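Local coordinates for LPG0439 HIT-related domain-containing protein (Legionella pneumophila subsp. pneumophila, PDB 5L0L) that is of unknown function but carries a HIT-related domain, a fold whose relatives commonly bind nucleotides and act on their phosphate groups, at residues Thr24-Ile29 with Val39-Thr44; Thr44-Tyr49 with His170-Asn175; Ile51-Leu56 with Asp81-Met86; Phe99-Asn104 with Leu127-Trp132; Gly144-Gly149 with Glu176-Ala181. All blocks are in the same frame, centred on the assembly; numbering follows the deposited sequence. Where two conformers were deposited one is given.

Contact 1 (Thr24-Ile29 with Val39-Thr44)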
# COMPACT_ATOMS: atom_id res chain seq x y z
N THR A 24 6.91 -21.38 0.99
CA THR A 24 6.66 -20.24 1.88
C THR A 24 5.19 -19.85 2.00
O THR A 24 4.88 -18.81 2.56
CB THR A 24 7.49 -19.00 1.47
OG1 THR A 24 7.02 -18.46 0.24
CG2 THR A 24 8.95 -19.34 1.34
N SER A 25 4.29 -20.71 1.54
CA SER A 25 2.88 -20.35 1.56
C SER A 25 2.27 -20.39 2.98
O SER A 25 2.41 -21.39 3.72
CB SER A 25 2.10 -21.23 0.57
OG SER A 25 0.74 -20.84 0.58
N ILE A 26 1.57 -19.33 3.33
CA ILE A 26 0.82 -19.21 4.57
C ILE A 26 -0.64 -19.63 4.35
O ILE A 26 -1.16 -20.44 5.13
CB ILE A 26 0.87 -17.77 5.13
CG1 ILE A 26 2.32 -17.39 5.46
CG2 ILE A 26 -0.07 -17.60 6.33
CD1 ILE A 26 2.57 -15.89 5.57
N ALA A 27 -1.28 -19.08 3.34
CA ALA A 27 -2.74 -19.30 3.15
C ALA A 27 -3.22 -18.93 1.78
O ALA A 27 -2.56 -18.18 1.06
CB ALA A 27 -3.56 -18.54 4.20
N VAL A 28 -4.41 -19.44 1.43
CA VAL A 28 -5.20 -18.92 0.34
C VAL A 28 -6.47 -18.31 0.93
O VAL A 28 -7.10 -18.89 1.83
CB VAL A 28 -5.51 -20.01 -0.72
CG1 VAL A 28 -6.49 -19.51 -1.76
CG2 VAL A 28 -4.22 -20.47 -1.41
N ILE A 29 -6.84 -17.15 0.42
CA ILE A 29 -7.96 -16.36 0.93
C ILE A 29 -8.87 -16.01 -0.26
O ILE A 29 -8.39 -15.47 -1.26
CB ILE A 29 -7.47 -15.11 1.68
CG1 ILE A 29 -6.42 -15.58 2.72
CG2 ILE A 29 -8.67 -14.33 2.24
CD1 ILE A 29 -5.88 -14.60 3.74
N VAL A 39 -1.25 -15.71 0.12
CA VAL A 39 -0.42 -15.01 1.06
C VAL A 39 0.79 -15.90 1.33
O VAL A 39 0.63 -17.02 1.84
CB VAL A 39 -1.17 -14.71 2.37
CG1 VAL A 39 -0.24 -14.04 3.36
CG2 VAL A 39 -2.45 -13.88 2.08
N ILE A 40 2.00 -15.43 1.00
CA ILE A 40 3.22 -16.21 1.20
C ILE A 40 4.29 -15.34 1.85
O ILE A 40 4.28 -14.11 1.69
CB ILE A 40 3.76 -16.83 -0.13
CG1 ILE A 40 4.44 -15.78 -1.02
CG2 ILE A 40 2.64 -17.53 -0.92
CD1 ILE A 40 5.08 -16.36 -2.26
N LEU A 41 5.21 -15.94 2.59
CA LEU A 41 6.41 -15.20 2.99
C LEU A 41 7.28 -15.00 1.74
O LEU A 41 7.35 -15.89 0.87
CB LEU A 41 7.21 -15.90 4.10
CG LEU A 41 6.60 -15.83 5.48
CD1 LEU A 41 7.30 -16.85 6.37
CD2 LEU A 41 6.75 -14.43 6.09
N ASN A 42 7.89 -13.84 1.64
CA ASN A 42 8.74 -13.53 0.50
C ASN A 42 9.93 -14.50 0.47
O ASN A 42 10.71 -14.52 1.43
CB ASN A 42 9.21 -12.08 0.57
CG ASN A 42 9.90 -11.65 -0.70
OD1 ASN A 42 10.85 -12.31 -1.15
ND2 ASN A 42 9.46 -10.55 -1.28
N PRO A 43 10.08 -15.30 -0.60
CA PRO A 43 11.13 -16.33 -0.58
C PRO A 43 12.55 -15.78 -0.66
O PRO A 43 13.47 -16.51 -0.29
CB PRO A 43 10.87 -17.19 -1.83
CG PRO A 43 9.78 -16.53 -2.57
CD PRO A 43 9.17 -15.44 -1.76
N THR A 44 12.71 -14.54 -1.10
CA THR A 44 14.06 -13.97 -1.29
C THR A 44 14.48 -12.89 -0.30
O THR A 44 15.63 -12.47 -0.35
CB THR A 44 14.23 -13.43 -2.72
OG1 THR A 44 13.32 -12.35 -2.96
CG2 THR A 44 13.97 -14.53 -3.70
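Strands 25-31 and 35-41 form an antiparallel beta hairpin of the HIT-related domain, and a classic beta bulge interrupts it near the open end, where Ile26 and Ala27 both face Val39. Two donors therefore converge on one carbonyl: Val39 O accepts from Ile26 N at 2.9 Å and from Ala27 N at 3.2 Å, both lying in the carbonyl plane. Val39 N returns a bond to Ala27 O. Beyond the bulge Ser25 and Ile40 are a non-hydrogen-bonded pair, and CG2 of Ile40 rests 3.8 Å from CA of Ser25. The bulge turns Ile26 toward the partner strand, with CG1 beside its own N (chi1 -62°), and its CD1 settles between CG1 of Val39 and CG of Leu41, 4.0 Å from each. From the other side of Val39, CG2 touches CD1 of Ile29 at 3.9 Å. These apolar groups continue into the core: Ile26 and Leu41 reach helix 176-194, while Ile29 and Val39 reach helix 73-92. Past Leu41 the chain leaves the strand through an Asx turn at Asn42. At the open end Leu41 is held twice by Thr24, its N donating to Thr24 O and its O receiving Thr24 OG1 at 2.7 Å.

Contact 2 (Thr44-Tyr49 with His170-Asn175)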
# COMPACT_ATOMS: atom_id res chain seq x y z
N THR A 44 12.71 -14.54 -1.10
CA THR A 44 14.06 -13.97 -1.29
C THR A 44 14.48 -12.89 -0.30
O THR A 44 15.63 -12.47 -0.35
CB THR A 44 14.23 -13.43 -2.72
OG1 THR A 44 13.32 -12.35 -2.96
CG2 THR A 44 13.97 -14.53 -3.70
N ASP A 45 13.60 -12.48 0.61
CA ASP A 45 13.92 -11.43 1.54
C ASP A 45 13.12 -11.64 2.83
O ASP A 45 11.90 -11.48 2.84
CB ASP A 45 13.58 -10.06 0.92
CG ASP A 45 14.11 -8.89 1.75
OD1 ASP A 45 14.93 -9.09 2.69
OD2 ASP A 45 13.72 -7.75 1.43
N CYS A 46 13.84 -11.97 3.91
CA CYS A 46 13.24 -12.21 5.22
C CYS A 46 13.10 -10.97 6.06
O CYS A 46 12.43 -11.01 7.10
CB CYS A 46 14.04 -13.25 6.02
SG CYS A 46 15.71 -12.78 6.50
N ARG A 47 13.69 -9.85 5.62
CA ARG A 47 13.62 -8.63 6.43
C ARG A 47 12.17 -8.19 6.67
O ARG A 47 11.33 -8.21 5.75
CB ARG A 47 14.36 -7.47 5.78
CG ARG A 47 15.85 -7.74 5.57
CD ARG A 47 16.52 -6.60 4.83
NE ARG A 47 15.86 -6.40 3.54
CZ ARG A 47 15.66 -5.22 2.95
NH1 ARG A 47 16.12 -4.09 3.47
NH2 ARG A 47 15.03 -5.19 1.81
N GLY A 48 11.89 -7.79 7.91
CA GLY A 48 10.57 -7.35 8.31
C GLY A 48 9.47 -8.42 8.23
O GLY A 48 8.29 -8.08 8.26
N TYR A 49 9.87 -9.68 8.16
CA TYR A 49 8.96 -10.79 7.90
C TYR A 49 8.07 -10.50 6.68
O TYR A 49 6.86 -10.68 6.73
CB TYR A 49 8.10 -11.12 9.15
CG TYR A 49 8.81 -11.25 10.48
CD1 TYR A 49 10.13 -11.71 10.59
CD2 TYR A 49 8.15 -10.92 11.65
CE1 TYR A 49 10.75 -11.82 11.82
CE2 TYR A 49 8.74 -11.08 12.90
CZ TYR A 49 10.04 -11.52 12.99
OH TYR A 49 10.64 -11.62 14.20
N HIS A 170 20.06 -4.40 1.19
CA HIS A 170 19.89 -5.51 0.27
C HIS A 170 18.99 -6.58 0.89
O HIS A 170 18.84 -6.66 2.11
CB HIS A 170 21.25 -6.13 -0.10
CG HIS A 170 21.98 -6.69 1.07
ND1 HIS A 170 21.72 -7.94 1.57
CD2 HIS A 170 22.87 -6.13 1.91
CE1 HIS A 170 22.46 -8.16 2.64
NE2 HIS A 170 23.19 -7.07 2.86
N ALA A 171 18.43 -7.40 0.03
CA ALA A 171 17.58 -8.50 0.49
C ALA A 171 18.43 -9.48 1.29
O ALA A 171 19.61 -9.68 0.98
CB ALA A 171 16.95 -9.19 -0.69
N ILE A 172 17.81 -10.10 2.29
CA ILE A 172 18.45 -11.15 3.09
C ILE A 172 17.72 -12.47 2.88
O ILE A 172 16.53 -12.59 3.21
CB ILE A 172 18.50 -10.79 4.59
CG1 ILE A 172 19.35 -9.51 4.74
CG2 ILE A 172 19.09 -11.95 5.40
CD1 ILE A 172 19.43 -8.98 6.12
N LYS A 173 18.46 -13.47 2.37
CA LYS A 173 17.88 -14.78 2.09
C LYS A 173 17.49 -15.46 3.40
O LYS A 173 18.09 -15.20 4.45
CB LYS A 173 18.87 -15.69 1.35
CG LYS A 173 19.23 -15.17 -0.03
CD LYS A 173 18.46 -15.84 -1.18
CE LYS A 173 19.11 -15.55 -2.53
NZ LYS A 173 18.10 -14.95 -3.47
N TRP A 174 16.47 -16.29 3.33
CA TRP A 174 15.98 -17.01 4.52
C TRP A 174 16.94 -18.12 4.98
O TRP A 174 17.35 -18.96 4.18
CB TRP A 174 14.61 -17.67 4.24
CG TRP A 174 13.47 -16.82 4.44
CD1 TRP A 174 12.69 -16.25 3.48
CD2 TRP A 174 12.92 -16.41 5.70
NE1 TRP A 174 11.71 -15.48 4.06
CE2 TRP A 174 11.82 -15.57 5.42
CE3 TRP A 174 13.27 -16.65 7.04
CZ2 TRP A 174 11.04 -14.99 6.44
CZ3 TRP A 174 12.52 -16.07 8.02
CH2 TRP A 174 11.41 -15.26 7.73
N ASN A 175 17.28 -18.14 6.26
CA ASN A 175 17.75 -19.36 6.92
C ASN A 175 16.53 -20.33 6.96
O ASN A 175 15.40 -19.90 7.28
CB ASN A 175 18.21 -19.00 8.34
CG ASN A 175 18.46 -20.21 9.22
OD1 ASN A 175 17.53 -20.77 9.83
ND2 ASN A 175 19.73 -20.62 9.30
O HOH W 1 17.64 -12.62 -2.03
O HOH W 2 9.90 -12.89 4.33
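The Trp174 indole carries CB of Cys46 on one face, 3.3 Å from the centroid of the six-membered ring and only 12° off its normal, a close CH-pi contact; SG of Cys46 lies farther above the same ring. The Arg47 guanidinium has His170 O over one face and the Asp45 carboxylate at its edge. Here two loops of the HIT-related domain meet, with Asp45 at the head of an Asx turn. Arg47, bent at chi3 (-58°), comes back to grip Asp45 side-on: NE meets the syn lone pair of OD1 at 3.0 Å, and NH2 donates to OD2 at 2.9 Å. OD1 also takes Arg47 N and, from the other loop, Ile172 N at 3.1 Å, one from each side of the carboxylate plane. Three nitrogens thus fix its rotation, while OD2 has a second salt bridge to Arg50. Arg47 NH2 also bonds to Asp157 O, and Trp174 NE1 bonds to Asn42 O. CG of Arg47 packs 3.8 Å from CD1 of Ile172, the two side chains crossing near a right angle. A water joins Thr44 O to Lys173 NZ. Backbone pairing of the loops rests on Cys46 N, which donates to Ile172 O at 2.8 Å.

Contact 3 (Ile51-Leu56 with Asp81-Met86)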
# COMPACT_ATOMS: atom_id res chain seq x y z
N ILE A 51 5.76 -10.38 3.58
CA ILE A 51 4.86 -11.25 2.84
C ILE A 51 4.53 -10.65 1.48
O ILE A 51 4.70 -9.45 1.25
CB ILE A 51 3.55 -11.56 3.59
CG1 ILE A 51 2.78 -10.28 3.86
CG2 ILE A 51 3.86 -12.38 4.85
CD1 ILE A 51 1.37 -10.50 4.37
N ILE A 52 4.09 -11.51 0.57
CA ILE A 52 3.51 -11.09 -0.72
C ILE A 52 2.06 -11.57 -0.71
O ILE A 52 1.78 -12.74 -0.39
CB ILE A 52 4.23 -11.72 -1.90
CG1 ILE A 52 5.73 -11.37 -1.86
CG2 ILE A 52 3.61 -11.27 -3.23
CD1 ILE A 52 6.58 -12.24 -2.79
N ILE A 53 1.14 -10.67 -1.03
CA ILE A 53 -0.26 -10.99 -1.18
C ILE A 53 -0.51 -10.84 -2.67
O ILE A 53 -0.24 -9.76 -3.24
CB ILE A 53 -1.14 -10.00 -0.41
CG1 ILE A 53 -0.76 -10.02 1.07
CG2 ILE A 53 -2.63 -10.32 -0.65
CD1 ILE A 53 -1.57 -9.07 1.94
N ARG A 54 -0.96 -11.93 -3.29
CA ARG A 54 -1.06 -12.02 -4.73
C ARG A 54 -2.42 -12.53 -5.20
O ARG A 54 -2.98 -13.47 -4.63
CB ARG A 54 0.08 -12.90 -5.28
CG ARG A 54 -0.01 -13.24 -6.76
CD ARG A 54 -0.75 -14.53 -6.96
NE ARG A 54 -0.74 -15.00 -8.36
CZ ARG A 54 0.15 -15.86 -8.89
NH1 ARG A 54 1.15 -16.38 -8.18
NH2 ARG A 54 0.01 -16.21 -10.15
N TYR A 55 -2.94 -11.88 -6.24
CA TYR A 55 -4.21 -12.30 -6.82
C TYR A 55 -3.93 -13.47 -7.75
O TYR A 55 -3.15 -13.32 -8.70
CB TYR A 55 -4.79 -11.13 -7.62
CG TYR A 55 -6.02 -11.44 -8.43
CD1 TYR A 55 -7.10 -12.11 -7.86
CD2 TYR A 55 -6.13 -11.00 -9.75
CE1 TYR A 55 -8.25 -12.38 -8.62
CE2 TYR A 55 -7.28 -11.25 -10.50
CZ TYR A 55 -8.32 -11.96 -9.93
OH TYR A 55 -9.49 -12.21 -10.68
N LEU A 56 -4.55 -14.60 -7.47
CA LEU A 56 -4.39 -15.81 -8.27
C LEU A 56 -5.31 -15.80 -9.50
O LEU A 56 -4.85 -15.87 -10.62
CB LEU A 56 -4.67 -17.06 -7.42
CG LEU A 56 -3.76 -17.29 -6.22
CD1 LEU A 56 -4.38 -18.28 -5.21
CD2 LEU A 56 -2.42 -17.79 -6.71
N ASP A 81 -8.68 -5.83 0.61
CA ASP A 81 -9.36 -6.47 1.76
C ASP A 81 -8.45 -7.52 2.42
O ASP A 81 -8.37 -7.60 3.65
CB ASP A 81 -10.66 -7.14 1.32
CG ASP A 81 -11.80 -6.17 1.05
OD1 ASP A 81 -11.73 -4.96 1.40
OD2 ASP A 81 -12.84 -6.64 0.48
N VAL A 82 -7.82 -8.36 1.60
CA VAL A 82 -6.89 -9.37 2.13
C VAL A 82 -5.72 -8.67 2.86
O VAL A 82 -5.29 -9.11 3.96
CB VAL A 82 -6.38 -10.30 1.03
CG1 VAL A 82 -5.33 -11.27 1.59
CG2 VAL A 82 -7.54 -11.10 0.44
N ALA A 83 -5.23 -7.56 2.28
CA ALA A 83 -4.24 -6.73 2.98
C ALA A 83 -4.76 -6.24 4.35
O ALA A 83 -4.05 -6.36 5.35
CB ALA A 83 -3.75 -5.58 2.10
N SER A 84 -5.99 -5.74 4.41
CA SER A 84 -6.57 -5.27 5.68
C SER A 84 -6.57 -6.38 6.73
O SER A 84 -6.21 -6.14 7.89
CB SER A 84 -7.99 -4.76 5.46
OG SER A 84 -7.97 -3.64 4.58
N LEU A 85 -6.94 -7.59 6.32
CA LEU A 85 -6.90 -8.78 7.20
C LEU A 85 -5.46 -9.03 7.71
O LEU A 85 -5.22 -9.13 8.90
CB LEU A 85 -7.41 -10.02 6.45
CG LEU A 85 -7.18 -11.38 7.13
CD1 LEU A 85 -7.83 -11.39 8.48
CD2 LEU A 85 -7.70 -12.53 6.27
N MSE A 86 -4.51 -9.09 6.77
CA MSE A 86 -3.14 -9.42 7.15
C MSE A 86 -2.49 -8.39 8.03
O MSE A 86 -1.61 -8.73 8.81
CB MSE A 86 -2.23 -9.73 5.95
CG MSE A 86 -2.66 -10.94 5.15
SE MSE A 86 -2.83 -12.58 6.23
CE MSE A 86 -1.04 -12.60 6.99
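Ile53 and Val82 slide past each other in opposite directions where helix 73-92 packs on the antiparallel sheet, here on strand 51-58. Strand 51-56 and helix 81-86 run nearly antiparallel at 152°, with their axes 9.5 Å apart, a layer spacing bridged by apolar side chains with no hydrogen bond across. Ile53 points at the helix and splits its branches over it. CG2, anti to the backbone N, meets CG1 of Val82 at 3.6 Å, whereas CG1 (chi1 -58°) carries CD1 onto the next residue, 3.7 Å from CA of Ala83. Ala83 offers just a methyl there, and the strand side chain reaches right up to the helix backbone. Met86, a selenomethionine in the crystal, crosses both isoleucines obliquely; bent at chi2 and chi3, it folds its CE back within 4.1 Å of CD1 of Ile51. The buried layer is continued by Met131 and Val39 from the flanking strands and by Phe186 and Leu190 of helix 176-194. CG of Met86 rests against both methyls at once, 3.9 Å from CD1 of Ile53 and 4.1 Å from CD1 of Ile51.

Contact 4 (Phe99-Asn104 with Leu127-Trp132). With SO4 (sulfate ion), chain C.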
# COMPACT_ATOMS: atom_id res chain seq x y z
N PHE A 99 2.96 -1.39 4.01
CA PHE A 99 2.73 -2.13 2.79
C PHE A 99 2.84 -1.26 1.54
O PHE A 99 2.65 -0.03 1.62
CB PHE A 99 1.37 -2.91 2.80
CG PHE A 99 0.14 -2.07 3.04
CD1 PHE A 99 -0.51 -1.44 1.99
CD2 PHE A 99 -0.39 -1.95 4.31
CE1 PHE A 99 -1.64 -0.68 2.21
CE2 PHE A 99 -1.53 -1.19 4.54
CZ PHE A 99 -2.14 -0.55 3.49
N SER A 100 3.14 -1.90 0.41
CA SER A 100 3.28 -1.19 -0.87
C SER A 100 2.80 -2.07 -2.02
O SER A 100 3.18 -3.26 -2.10
CB SER A 100 4.73 -0.81 -1.18
OG SER A 100 5.32 0.10 -0.26
N GLN A 101 1.99 -1.50 -2.91
CA GLN A 101 1.73 -2.07 -4.24
C GLN A 101 2.57 -1.31 -5.25
O GLN A 101 2.42 -0.07 -5.43
CB GLN A 101 0.26 -1.95 -4.59
CG GLN A 101 -0.06 -2.45 -6.02
CD GLN A 101 -1.53 -2.54 -6.30
OE1 GLN A 101 -2.03 -1.93 -7.29
NE2 GLN A 101 -2.25 -3.14 -5.44
N LEU A 102 3.51 -2.01 -5.87
CA LEU A 102 4.50 -1.37 -6.73
C LEU A 102 4.45 -2.00 -8.11
O LEU A 102 3.84 -1.44 -9.02
CB LEU A 102 5.90 -1.42 -6.10
CG LEU A 102 6.07 -0.76 -4.74
CD1 LEU A 102 7.55 -0.80 -4.29
CD2 LEU A 102 5.59 0.68 -4.67
N GLY A 103 5.08 -3.16 -8.28
CA GLY A 103 5.19 -3.78 -9.61
C GLY A 103 6.37 -3.32 -10.45
O GLY A 103 6.40 -3.66 -11.65
N ASN A 104 7.36 -2.63 -9.87
CA ASN A 104 8.48 -2.10 -10.65
C ASN A 104 9.26 -3.19 -11.40
O ASN A 104 9.77 -2.96 -12.51
CB ASN A 104 9.46 -1.37 -9.78
CG ASN A 104 8.84 -0.15 -9.11
OD1 ASN A 104 8.11 0.63 -9.74
ND2 ASN A 104 9.11 -0.02 -7.83
N LEU A 127 -1.28 -8.89 -10.14
CA LEU A 127 -1.82 -7.96 -9.12
C LEU A 127 -1.33 -8.47 -7.75
O LEU A 127 -1.65 -9.56 -7.34
CB LEU A 127 -3.33 -7.92 -9.16
CG LEU A 127 -4.04 -7.06 -8.11
CD1 LEU A 127 -3.68 -5.61 -8.25
CD2 LEU A 127 -5.55 -7.29 -8.21
N HIS A 128 -0.50 -7.68 -7.10
CA HIS A 128 0.13 -8.14 -5.84
C HIS A 128 0.66 -6.98 -5.06
O HIS A 128 0.95 -5.93 -5.64
CB HIS A 128 1.24 -9.19 -6.11
CG HIS A 128 2.51 -8.62 -6.67
ND1 HIS A 128 2.60 -8.07 -7.93
CD2 HIS A 128 3.73 -8.47 -6.11
CE1 HIS A 128 3.84 -7.66 -8.15
NE2 HIS A 128 4.55 -7.88 -7.05
N LEU A 129 0.82 -7.17 -3.75
CA LEU A 129 1.45 -6.17 -2.94
C LEU A 129 2.31 -6.82 -1.87
O LEU A 129 2.22 -8.02 -1.62
CB LEU A 129 0.45 -5.19 -2.33
CG LEU A 129 -0.63 -5.63 -1.35
CD1 LEU A 129 -0.09 -5.88 0.04
CD2 LEU A 129 -1.73 -4.57 -1.30
N HIS A 130 3.15 -5.99 -1.27
CA HIS A 130 4.15 -6.40 -0.27
C HIS A 130 3.71 -5.82 1.06
O HIS A 130 3.24 -4.70 1.11
CB HIS A 130 5.51 -5.81 -0.61
CG HIS A 130 6.00 -6.19 -1.96
ND1 HIS A 130 6.61 -7.39 -2.20
CD2 HIS A 130 5.88 -5.57 -3.16
CE1 HIS A 130 6.86 -7.49 -3.50
NE2 HIS A 130 6.47 -6.37 -4.09
N MSE A 131 3.93 -6.57 2.13
CA MSE A 131 3.62 -6.09 3.48
C MSE A 131 4.73 -6.59 4.41
O MSE A 131 5.33 -7.66 4.18
CB MSE A 131 2.24 -6.60 3.91
CG MSE A 131 1.87 -6.12 5.29
SE MSE A 131 0.04 -6.67 5.82
CE MSE A 131 -0.96 -5.72 4.45
N TRP A 132 5.06 -5.78 5.42
CA TRP A 132 6.14 -6.13 6.35
C TRP A 132 5.94 -5.37 7.64
O TRP A 132 5.02 -4.51 7.74
CB TRP A 132 7.52 -5.83 5.72
CG TRP A 132 7.68 -4.38 5.40
CD1 TRP A 132 8.29 -3.43 6.17
CD2 TRP A 132 7.20 -3.69 4.23
NE1 TRP A 132 8.19 -2.19 5.57
CE2 TRP A 132 7.54 -2.32 4.38
CE3 TRP A 132 6.50 -4.09 3.08
CZ2 TRP A 132 7.24 -1.36 3.41
CZ3 TRP A 132 6.16 -3.12 2.15
CH2 TRP A 132 6.51 -1.77 2.32
S SO4 C . 7.57 -5.68 -7.28
O1 SO4 C . 7.31 -7.15 -7.21
O2 SO4 C . 7.86 -5.48 -8.69
O3 SO4 C . 6.31 -5.17 -6.75
O4 SO4 C . 8.75 -5.68 -6.40
O HOH W 3 3.49 -4.80 -5.83
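Strand segments 99-101 and 128-132 run antiparallel at 164°, Ser100 and His130 forming the hydrogen-bonded pair with N-to-O bonds of 2.9 Å in both directions. Beside this pair Phe99 faces Met131, a selenomethionine: the two lie alongside and point the same way, CE of Met131 reaching CD2 of Phe99 at 3.8 Å. The Trp132 ring reaches over the neighbouring strand, CZ3 3.6 Å from CA of Phe99, and Ser100 OG lies at its edge, 3.4 Å from CH2. The hydroxyl's hydrogen bond is to Ser100 OG of the second subunit, whose strand pairs with residues 99-101 and carries the sheet across the interface. The face bearing His128 and His130 holds a sulfate, probably from the crystallisation liquor. His128 NE2 donates to its O1 at 2.9 Å, the anion lying at the ring edge; ND1 of His128 is hydrogen-bonded to Met126 O, which holds the ring with NE2 toward the sulfate. His130 NE2 donates to O3 at 2.9 Å, and Gly103 N reaches the same O3 at 2.8 Å. A water bridges O3, Leu102 N and His128 O, and Asn105 N adds another bond. The sequence His-Leu-His-Met-Trp resembles the end of the histidine motif of HIT proteins. Imidazole and backbone N-H groups thus make an anion site, consistent with a place where a substrate phosphate could bind, as in HIT relatives.

Contact 5 (Gly144-Gly149 with Glu176-Ala181)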
# COMPACT_ATOMS: atom_id res chain seq x y z
N GLY A 144 13.67 -16.86 17.70
CA GLY A 144 14.73 -17.36 16.82
C GLY A 144 14.84 -16.57 15.52
O GLY A 144 15.72 -16.86 14.69
N VAL A 145 13.98 -15.57 15.31
CA VAL A 145 13.97 -14.87 14.01
C VAL A 145 14.01 -13.35 14.26
O VAL A 145 12.99 -12.74 14.54
CB VAL A 145 12.73 -15.22 13.16
CG1 VAL A 145 12.92 -14.69 11.73
CG2 VAL A 145 12.40 -16.72 13.17
N PRO A 146 15.19 -12.73 14.14
CA PRO A 146 15.26 -11.27 14.29
C PRO A 146 14.43 -10.62 13.18
O PRO A 146 14.39 -11.13 12.06
CB PRO A 146 16.75 -10.94 14.07
CG PRO A 146 17.44 -12.23 14.06
CD PRO A 146 16.49 -13.34 13.84
N LEU A 147 13.78 -9.53 13.51
CA LEU A 147 12.97 -8.82 12.54
C LEU A 147 13.77 -8.38 11.32
O LEU A 147 13.35 -8.61 10.19
CB LEU A 147 12.31 -7.60 13.20
CG LEU A 147 11.36 -6.79 12.29
CD1 LEU A 147 10.13 -7.62 11.94
CD2 LEU A 147 10.98 -5.46 12.96
N ARG A 148 14.94 -7.79 11.57
CA ARG A 148 15.79 -7.20 10.55
C ARG A 148 15.10 -6.02 9.87
O ARG A 148 14.02 -5.59 10.28
CB ARG A 148 16.26 -8.26 9.53
CG ARG A 148 16.98 -9.43 10.18
CD ARG A 148 17.02 -10.56 9.18
NE ARG A 148 17.81 -11.66 9.64
CZ ARG A 148 17.37 -12.85 10.05
NH1 ARG A 148 16.09 -13.19 10.09
NH2 ARG A 148 18.28 -13.71 10.47
N GLY A 149 15.74 -5.45 8.85
CA GLY A 149 15.24 -4.22 8.23
C GLY A 149 15.83 -3.01 8.95
O GLY A 149 16.50 -3.15 9.98
N GLU A 176 16.81 -21.63 6.76
CA GLU A 176 15.76 -22.69 6.69
C GLU A 176 14.95 -22.84 7.99
O GLU A 176 13.72 -22.84 7.92
CB GLU A 176 16.33 -24.06 6.24
CG GLU A 176 15.24 -25.08 5.83
CD GLU A 176 15.73 -26.50 5.52
OE1 GLU A 176 16.92 -26.70 5.17
OE2 GLU A 176 14.90 -27.47 5.62
N GLU A 177 15.61 -22.97 9.15
CA GLU A 177 14.86 -23.11 10.39
C GLU A 177 14.09 -21.86 10.75
O GLU A 177 12.97 -21.94 11.28
CB GLU A 177 15.79 -23.58 11.50
CG GLU A 177 16.26 -25.00 11.24
CD GLU A 177 15.12 -25.99 10.98
OE1 GLU A 177 14.17 -26.08 11.80
OE2 GLU A 177 15.19 -26.71 9.93
N GLU A 178 14.66 -20.70 10.42
CA GLU A 178 13.97 -19.44 10.70
C GLU A 178 12.71 -19.28 9.84
O GLU A 178 11.68 -18.84 10.33
CB GLU A 178 14.90 -18.24 10.49
CG GLU A 178 16.01 -18.22 11.54
CD GLU A 178 17.01 -17.09 11.36
OE1 GLU A 178 16.77 -16.12 10.61
OE2 GLU A 178 18.07 -17.20 12.01
N LEU A 179 12.81 -19.68 8.58
CA LEU A 179 11.66 -19.66 7.66
C LEU A 179 10.54 -20.53 8.22
O LEU A 179 9.37 -20.11 8.29
CB LEU A 179 12.04 -20.12 6.27
CG LEU A 179 10.91 -20.28 5.24
CD1 LEU A 179 10.14 -18.97 5.06
CD2 LEU A 179 11.52 -20.79 3.94
N LYS A 180 10.90 -21.74 8.62
CA LYS A 180 9.90 -22.66 9.19
C LYS A 180 9.22 -22.06 10.44
O LYS A 180 8.01 -22.16 10.59
CB LYS A 180 10.52 -24.01 9.50
CG LYS A 180 10.83 -24.82 8.26
CD LYS A 180 11.28 -26.23 8.70
CE LYS A 180 12.54 -26.77 8.09
NZ LYS A 180 12.28 -27.80 7.04
N ALA A 181 10.00 -21.46 11.33
CA ALA A 181 9.47 -20.84 12.56
C ALA A 181 8.52 -19.67 12.22
O ALA A 181 7.46 -19.54 12.80
CB ALA A 181 10.60 -20.35 13.44
O HOH W 4 18.02 -17.74 14.59
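Glu178 sets CG beside its backbone N (chi1 -68°) and runs extended, while Arg148 starts the same way (chi1 -56°) and stays straight from CG to NE, the two meeting obliquely in a salt bridge. The guanidinium comes end-on, both NH groups closing on one oxygen: NH2 reaches the syn lone pair of Glu178 OE1 at 2.8 Å, and NH1 lies nearly in line with the C-O bond of OE1 at 3.1 Å, though its own N-H is bent. With carboxylate and guanidinium planes only 23° apart, Glu178 lies at the guanidinium edge, and CG of Pro146 covers part of one face. The other oxygen, OE2, shares a water with Gly144 O, which also rests 3.4 Å from CG of Glu178. Beside the salt bridge, Val145 turns CG2 onto the helix, 3.6 Å from Glu178 O and 4.1 Å from CB of Ala181. The loop that follows strand 128-134 is thereby fastened to the N-terminal end of helix 176-194, where Asn175 OD1 bonds to Glu178 N as the N-cap. Its other flank is held by the loop between strands 35-41 and 51-58, through Tyr49 OH to Val145 O and a Gly48-Leu147 backbone bond.

From the N terminus, contact 1 closes a short hairpin, and Thr44 at its end opens contact 2. The segments of contact 2 lie 121 residues apart at their closest ends, and contacts 3 and 4 nest in series inside that loop: the first lays helix 73-92 on strand 51-58, the second joins strand 96-101, the outermost strand of the sheet within this chain, to strand 128-134. Strand 51-58 bonds to Ile40 on one side and to Leu129 and Met131 on the other. Contact 5 crosses contact 2: contact 5 fastens a loop to the start of helix 176-194, contact 2 another loop to the segment leading into it. Contacts 3 and 4 also touch the second subunit.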